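Local coordinates for Tb427.07.360- putative uncharacterized metacyclic invariant surface protein from Trypanosoma brucei (Trypanosoma brucei, PDB 5VTL) that is of unknown function but is a metacyclic invariant surface protein of the parasite, built as an extended bundle of helices, at residues A[114-119]-A[127-132]; A[18-23]-A[96-101]. All blocks are in the same frame, centred on the assembly; numbering follows the deposited sequence.

Interaction 1 of 2, residues A[114-119]-A[127-132]; sequences SVAEDN and RIARGC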
loop_
_atom_site.group_PDB
_atom_site.type_symbol
_atom_site.label_atom_id
_atom_site.label_comp_id
_atom_site.label_asym_id
_atom_site.label_seq_id
_atom_site.Cartn_x
_atom_site.Cartn_y
_atom_site.Cartn_z
ATOM N N SER A 114 -8.669 -31.945 4.688
ATOM C CA SER A 114 -8.166 -33.234 5.179
ATOM C C SER A 114 -8.290 -33.382 6.682
ATOM O O SER A 114 -8.413 -34.491 7.164
ATOM C CB SER A 114 -6.694 -33.472 4.770
ATOM O OG SER A 114 -5.774 -32.892 5.714
ATOM N N VAL A 115 -8.231 -32.281 7.430
ATOM C CA VAL A 115 -8.409 -32.357 8.882
ATOM C C VAL A 115 -9.885 -32.293 9.237
ATOM O O VAL A 115 -10.363 -33.031 10.121
ATOM C CB VAL A 115 -7.633 -31.234 9.614
ATOM C CG1 VAL A 115 -7.837 -31.348 11.128
ATOM C CG2 VAL A 115 -6.152 -31.288 9.235
ATOM N N ALA A 116 -10.601 -31.412 8.553
ATOM C CA ALA A 116 -12.014 -31.210 8.811
ATOM C C ALA A 116 -12.745 -32.548 8.690
ATOM O O ALA A 116 -13.594 -32.887 9.511
ATOM C CB ALA A 116 -12.572 -30.215 7.854
ATOM N N GLU A 117 -12.348 -33.333 7.687
ATOM C CA GLU A 117 -13.025 -34.574 7.374
ATOM C C GLU A 117 -12.346 -35.814 7.965
ATOM O O GLU A 117 -12.692 -36.950 7.607
ATOM C CB GLU A 117 -13.149 -34.690 5.850
ATOM C CG GLU A 117 -13.878 -33.467 5.268
ATOM C CD GLU A 117 -14.390 -33.634 3.847
ATOM O OE1 GLU A 117 -13.978 -34.580 3.139
ATOM O OE2 GLU A 117 -15.206 -32.775 3.443
ATOM N N ASP A 118 -11.398 -35.609 8.883
ATOM C CA ASP A 118 -10.672 -36.722 9.469
ATOM C C ASP A 118 -11.228 -37.033 10.849
ATOM O O ASP A 118 -11.071 -36.244 11.779
ATOM C CB ASP A 118 -9.165 -36.395 9.516
ATOM C CG ASP A 118 -8.303 -37.602 9.851
ATOM O OD1 ASP A 118 -8.821 -38.554 10.444
ATOM O OD2 ASP A 118 -7.110 -37.596 9.489
ATOM N N ASN A 119 -11.904 -38.180 10.969
ATOM C CA ASN A 119 -12.506 -38.614 12.235
ATOM C C ASN A 119 -11.482 -38.966 13.310
ATOM O O ASN A 119 -11.840 -39.158 14.468
ATOM C CB ASN A 119 -13.408 -39.827 11.991
ATOM C CG ASN A 119 -14.600 -39.491 11.135
ATOM O OD1 ASN A 119 -15.206 -38.435 11.290
ATOM N ND2 ASN A 119 -14.910 -40.368 10.178
ATOM N N ARG A 127 -12.746 -28.353 14.109
ATOM C CA ARG A 127 -13.626 -27.191 14.136
ATOM C C ARG A 127 -12.973 -25.997 13.460
ATOM O O ARG A 127 -13.576 -25.286 12.664
ATOM C CB ARG A 127 -13.993 -26.826 15.576
ATOM C CG ARG A 127 -14.886 -25.623 15.668
ATOM C CD ARG A 127 -15.590 -25.592 17.032
ATOM N NE ARG A 127 -14.622 -25.429 18.101
ATOM C CZ ARG A 127 -14.251 -26.357 18.987
ATOM N NH1 ARG A 127 -14.758 -27.583 19.010
ATOM N NH2 ARG A 127 -13.341 -26.025 19.877
ATOM N N ILE A 128 -11.714 -25.782 13.786
ATOM C CA ILE A 128 -10.975 -24.680 13.194
ATOM C C ILE A 128 -10.858 -24.907 11.694
ATOM O O ILE A 128 -11.062 -23.983 10.901
ATOM C CB ILE A 128 -9.588 -24.576 13.838
ATOM C CG1 ILE A 128 -9.734 -24.140 15.298
ATOM C CG2 ILE A 128 -8.669 -23.587 13.060
ATOM C CD1 ILE A 128 -8.406 -24.244 16.061
ATOM N N ALA A 129 -10.542 -26.141 11.307
ATOM C CA ALA A 129 -10.363 -26.460 9.885
ATOM C C ALA A 129 -11.663 -26.241 9.123
ATOM O O ALA A 129 -11.678 -25.646 8.037
ATOM C CB ALA A 129 -9.887 -27.892 9.695
ATOM N N ARG A 130 -12.766 -26.723 9.680
ATOM C CA ARG A 130 -14.020 -26.626 8.954
ATOM C C ARG A 130 -14.546 -25.188 8.857
ATOM O O ARG A 130 -15.261 -24.862 7.917
ATOM C CB ARG A 130 -15.065 -27.586 9.523
ATOM C CG ARG A 130 -15.650 -27.191 10.841
ATOM C CD ARG A 130 -16.916 -28.018 11.090
ATOM N NE ARG A 130 -16.609 -29.395 10.711
ATOM C CZ ARG A 130 -16.253 -30.350 11.564
ATOM N NH1 ARG A 130 -16.223 -30.106 12.875
ATOM N NH2 ARG A 130 -15.946 -31.558 11.096
ATOM N N GLY A 131 -14.179 -24.326 9.800
ATOM C CA GLY A 131 -14.701 -22.956 9.826
ATOM C C GLY A 131 -13.784 -21.936 9.155
ATOM O O GLY A 131 -14.017 -20.732 9.210
ATOM N N CYS A 132 -12.741 -22.437 8.520
ATOM C CA CYS A 132 -11.677 -21.584 8.009
ATOM C C CYS A 132 -12.026 -21.065 6.628
ATOM O O CYS A 132 -11.498 -21.533 5.635
ATOM C CB CYS A 132 -10.346 -22.364 7.965
ATOM S SG CYS A 132 -8.996 -21.281 7.557
#
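Ala116 meets Ala129 and Arg130 where two consecutive short helices, 105-116 and 123-130, joined by a loop, pack through their C-terminal ends far from the middle of this elongated helical bundle. The backbones approach to 5.0 Å between Ala116 CA and Arg130 CA, a spacing that the small side chains of Ala116 and Ala129 permit while Arg130 turns its chain past the alanine. Only 169 Å² is buried, both sides summed.

The apolar part rests on Ala129, whose methyl faces the other helix. Its CB lies 3.8 Å from Ala116 N and 4.0 Å from Ala116 CB. Val115 reaches the same methyl with its branch point, Val115 CB standing 4.0 Å from Ala129 CB. Val115 also packs on Ala121 of the connecting loop and, across to helix 4-58, on Val7. Ile128, one residue before Ala129, touches Val7 as well, and Cys132 is joined to Cys11 by a disulfide, so the segment after helix 123-130 is also covalently anchored to helix 4-58.

The polar part gathers at the end of helix 105-116, since Glu117 is the first residue to depart from helical backbone angles. Asp118 N bonds Val115 O at 3.0 Å within the turn, while Ala116 O accepts a hydrogen bond from Arg126 NE. Arg130 supplies a second guanidinium near that carbonyl without making a hydrogen bond to it. Its aliphatic base runs alongside the alanine, Arg130 CB lying 4.0 Å from Ala116 CB. CG sits between the backbone N and the carbonyl carbon (chi1 73°), and the chain bends at chi3 (44°) before its end approaches. Arg130 NH2 comes within 3.1 Å of Ala116 O, but its N-H directions are too far off line for a hydrogen bond.

Interaction 2 of 2, residues A[18-23]-A[96-101]; sequences HGIPFG and NAPLLA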
loop_
_atom_site.group_PDB
_atom_site.type_symbol
_atom_site.label_atom_id
_atom_site.label_comp_id
_atom_site.label_asym_id
_atom_site.label_seq_id
_atom_site.Cartn_x
_atom_site.Cartn_y
_atom_site.Cartn_z
ATOM N N HIS A 18 -6.378 -15.777 0.729
ATOM C CA HIS A 18 -7.669 -15.411 0.151
ATOM C C HIS A 18 -8.012 -13.951 0.347
ATOM O O HIS A 18 -8.891 -13.409 -0.335
ATOM C CB HIS A 18 -8.779 -16.264 0.733
ATOM C CG HIS A 18 -8.819 -17.635 0.154
ATOM N ND1 HIS A 18 -8.363 -18.743 0.834
ATOM C CD2 HIS A 18 -9.222 -18.070 -1.063
ATOM C CE1 HIS A 18 -8.507 -19.809 0.063
ATOM N NE2 HIS A 18 -9.027 -19.428 -1.090
ATOM N N GLY A 19 -7.367 -13.327 1.321
ATOM C CA GLY A 19 -7.572 -11.916 1.560
ATOM C C GLY A 19 -6.835 -10.996 0.608
ATOM O O GLY A 19 -7.203 -9.837 0.477
ATOM N N ILE A 20 -5.815 -11.517 -0.062
ATOM C CA ILE A 20 -4.928 -10.711 -0.914
ATOM C C ILE A 20 -5.678 -9.890 -1.977
ATOM O O ILE A 20 -5.404 -8.709 -2.142
ATOM C CB ILE A 20 -3.837 -11.589 -1.603
ATOM C CG1 ILE A 20 -2.824 -12.138 -0.575
ATOM C CG2 ILE A 20 -3.107 -10.831 -2.724
ATOM C CD1 ILE A 20 -1.821 -11.184 -0.071
ATOM N N PRO A 21 -6.631 -10.511 -2.697
ATOM C CA PRO A 21 -7.371 -9.720 -3.698
ATOM C C PRO A 21 -8.057 -8.525 -3.082
ATOM O O PRO A 21 -8.090 -7.461 -3.697
ATOM C CB PRO A 21 -8.411 -10.704 -4.259
ATOM C CG PRO A 21 -7.943 -12.050 -3.897
ATOM C CD PRO A 21 -6.989 -11.937 -2.728
ATOM N N PHE A 22 -8.586 -8.677 -1.874
ATOM C CA PHE A 22 -9.268 -7.570 -1.220
ATOM C C PHE A 22 -8.263 -6.496 -0.791
ATOM O O PHE A 22 -8.495 -5.302 -0.981
ATOM C CB PHE A 22 -10.076 -8.057 -0.022
ATOM C CG PHE A 22 -11.150 -9.036 -0.382
ATOM C CD1 PHE A 22 -12.399 -8.598 -0.799
ATOM C CD2 PHE A 22 -10.919 -10.393 -0.298
ATOM C CE1 PHE A 22 -13.385 -9.481 -1.127
ATOM C CE2 PHE A 22 -11.913 -11.289 -0.628
ATOM C CZ PHE A 22 -13.151 -10.825 -1.043
ATOM N N GLY A 23 -7.141 -6.911 -0.220
ATOM C CA GLY A 23 -6.179 -5.949 0.258
ATOM C C GLY A 23 -5.608 -5.105 -0.867
ATOM O O GLY A 23 -5.407 -3.909 -0.705
ATOM N N ASN A 96 0.295 -8.288 -10.098
ATOM C CA ASN A 96 1.172 -9.441 -9.913
ATOM C C ASN A 96 0.853 -10.278 -8.683
ATOM O O ASN A 96 0.695 -11.498 -8.765
ATOM C CB ASN A 96 2.623 -8.979 -9.808
ATOM C CG ASN A 96 3.150 -8.408 -11.108
ATOM O OD1 ASN A 96 2.428 -8.371 -12.114
ATOM N ND2 ASN A 96 4.413 -7.927 -11.094
ATOM N N ALA A 97 0.780 -9.631 -7.525
ATOM C CA ALA A 97 0.624 -10.375 -6.273
ATOM C C ALA A 97 -0.598 -11.312 -6.221
ATOM O O ALA A 97 -0.457 -12.463 -5.791
ATOM C CB ALA A 97 0.650 -9.426 -5.063
ATOM N N PRO A 98 -1.791 -10.851 -6.647
ATOM C CA PRO A 98 -2.913 -11.801 -6.583
ATOM C C PRO A 98 -2.732 -13.043 -7.442
ATOM O O PRO A 98 -3.289 -14.090 -7.081
ATOM C CB PRO A 98 -4.104 -10.984 -7.083
ATOM C CG PRO A 98 -3.734 -9.558 -6.730
ATOM C CD PRO A 98 -2.260 -9.492 -6.997
ATOM N N LEU A 99 -1.985 -12.957 -8.541
ATOM C CA LEU A 99 -1.786 -14.148 -9.380
ATOM C C LEU A 99 -1.022 -15.215 -8.596
ATOM O O LEU A 99 -1.371 -16.401 -8.621
ATOM C CB LEU A 99 -1.035 -13.813 -10.694
ATOM C CG LEU A 99 -0.992 -15.010 -11.662
ATOM C CD1 LEU A 99 -2.405 -15.363 -12.185
ATOM C CD2 LEU A 99 -0.048 -14.779 -12.818
ATOM N N LEU A 100 0.015 -14.771 -7.898
ATOM C CA LEU A 100 0.853 -15.636 -7.086
ATOM C C LEU A 100 0.100 -16.199 -5.889
ATOM O O LEU A 100 0.232 -17.383 -5.569
ATOM C CB LEU A 100 2.099 -14.888 -6.614
ATOM C CG LEU A 100 3.011 -14.324 -7.735
ATOM C CD1 LEU A 100 4.242 -13.620 -7.185
ATOM C CD2 LEU A 100 3.439 -15.431 -8.663
ATOM N N ALA A 101 -0.707 -15.372 -5.242
ATOM C CA ALA A 101 -1.436 -15.837 -4.067
ATOM C C ALA A 101 -2.472 -16.880 -4.437
ATOM O O ALA A 101 -2.579 -17.913 -3.782
ATOM C CB ALA A 101 -2.086 -14.666 -3.345
#
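This is a buried, wholly apolar contact between two antiparallel helices, 4-58 and 63-102, its centre about 13 Å from the centre of the chain. Ile20 engages Pro98 and Ala101 without any hydrogen bond across the interface. The short segments run at 167° between their N-to-C directions, with axes 8.9 Å apart at closest approach, and together they bury 163 Å².

Ile20 carries its side of the contact, its side chain directed at the opposing helix. Ala101 answers with a methyl that lies against the isoleucine branch point: Ala101 CB is 3.8 Å from Ile20 CG1, 3.9 Å from Ile20 CB and nearly as close to CG2. The CG2 methyl is anti to the backbone N (chi1 -68° for CG1) and reaches along the facing helix to Pro98, where Ile20 CG2 is 4.0 Å from Pro98 CA and 4.2 Å from Pro98 CG. The methyl thus meets both the backbone and the ring of the proline. Ala97 adds a more distant backbone contact through its carbonyl carbon.

Each segment contains a proline, and each helix is kinked there. Pro21 and Pro98 have no amide hydrogen to give to the preceding turn, and the N of Phe22 likewise lacks the regular bond, making instead a weak one to Gly19 O. Helical bonding is regular again at Gly23 N to Gly19 O and at Ala101 N to Ala97 O.

Other parts of the bundle enclose the site. Tyr174 of helix 157-209 touches both Ile20 and Ala97, and Leu170 of that helix packs on Ala97. On either side of the segment in helix 4-58, Leu17 meets Ala101 and Val24 meets Pro98, continuing the apolar seam between the two long antiparallel helices, with helix 157-209 as the third.

In the fold
Interactions 1 and 2 follow one another along the helical array, their centres 24 Å apart and their nearest atoms about 6 Å apart, without touching. In the chain they come in series: segments 18-23 and 96-101 pair first, and 114-119 pairs with 127-132 afterwards. Helix 63-102, which supplies half of interaction 2, leads directly into helix 105-116, which supplies half of interaction 1. Helix 4-58 links the two places, as a direct partner in interaction 2 and as a neighbour of interaction 1. With segments 8 residues apart and its centre 33 Å from the chain centre, interaction 1 is local and peripheral, whereas interaction 2 joins sequence-distant long helices.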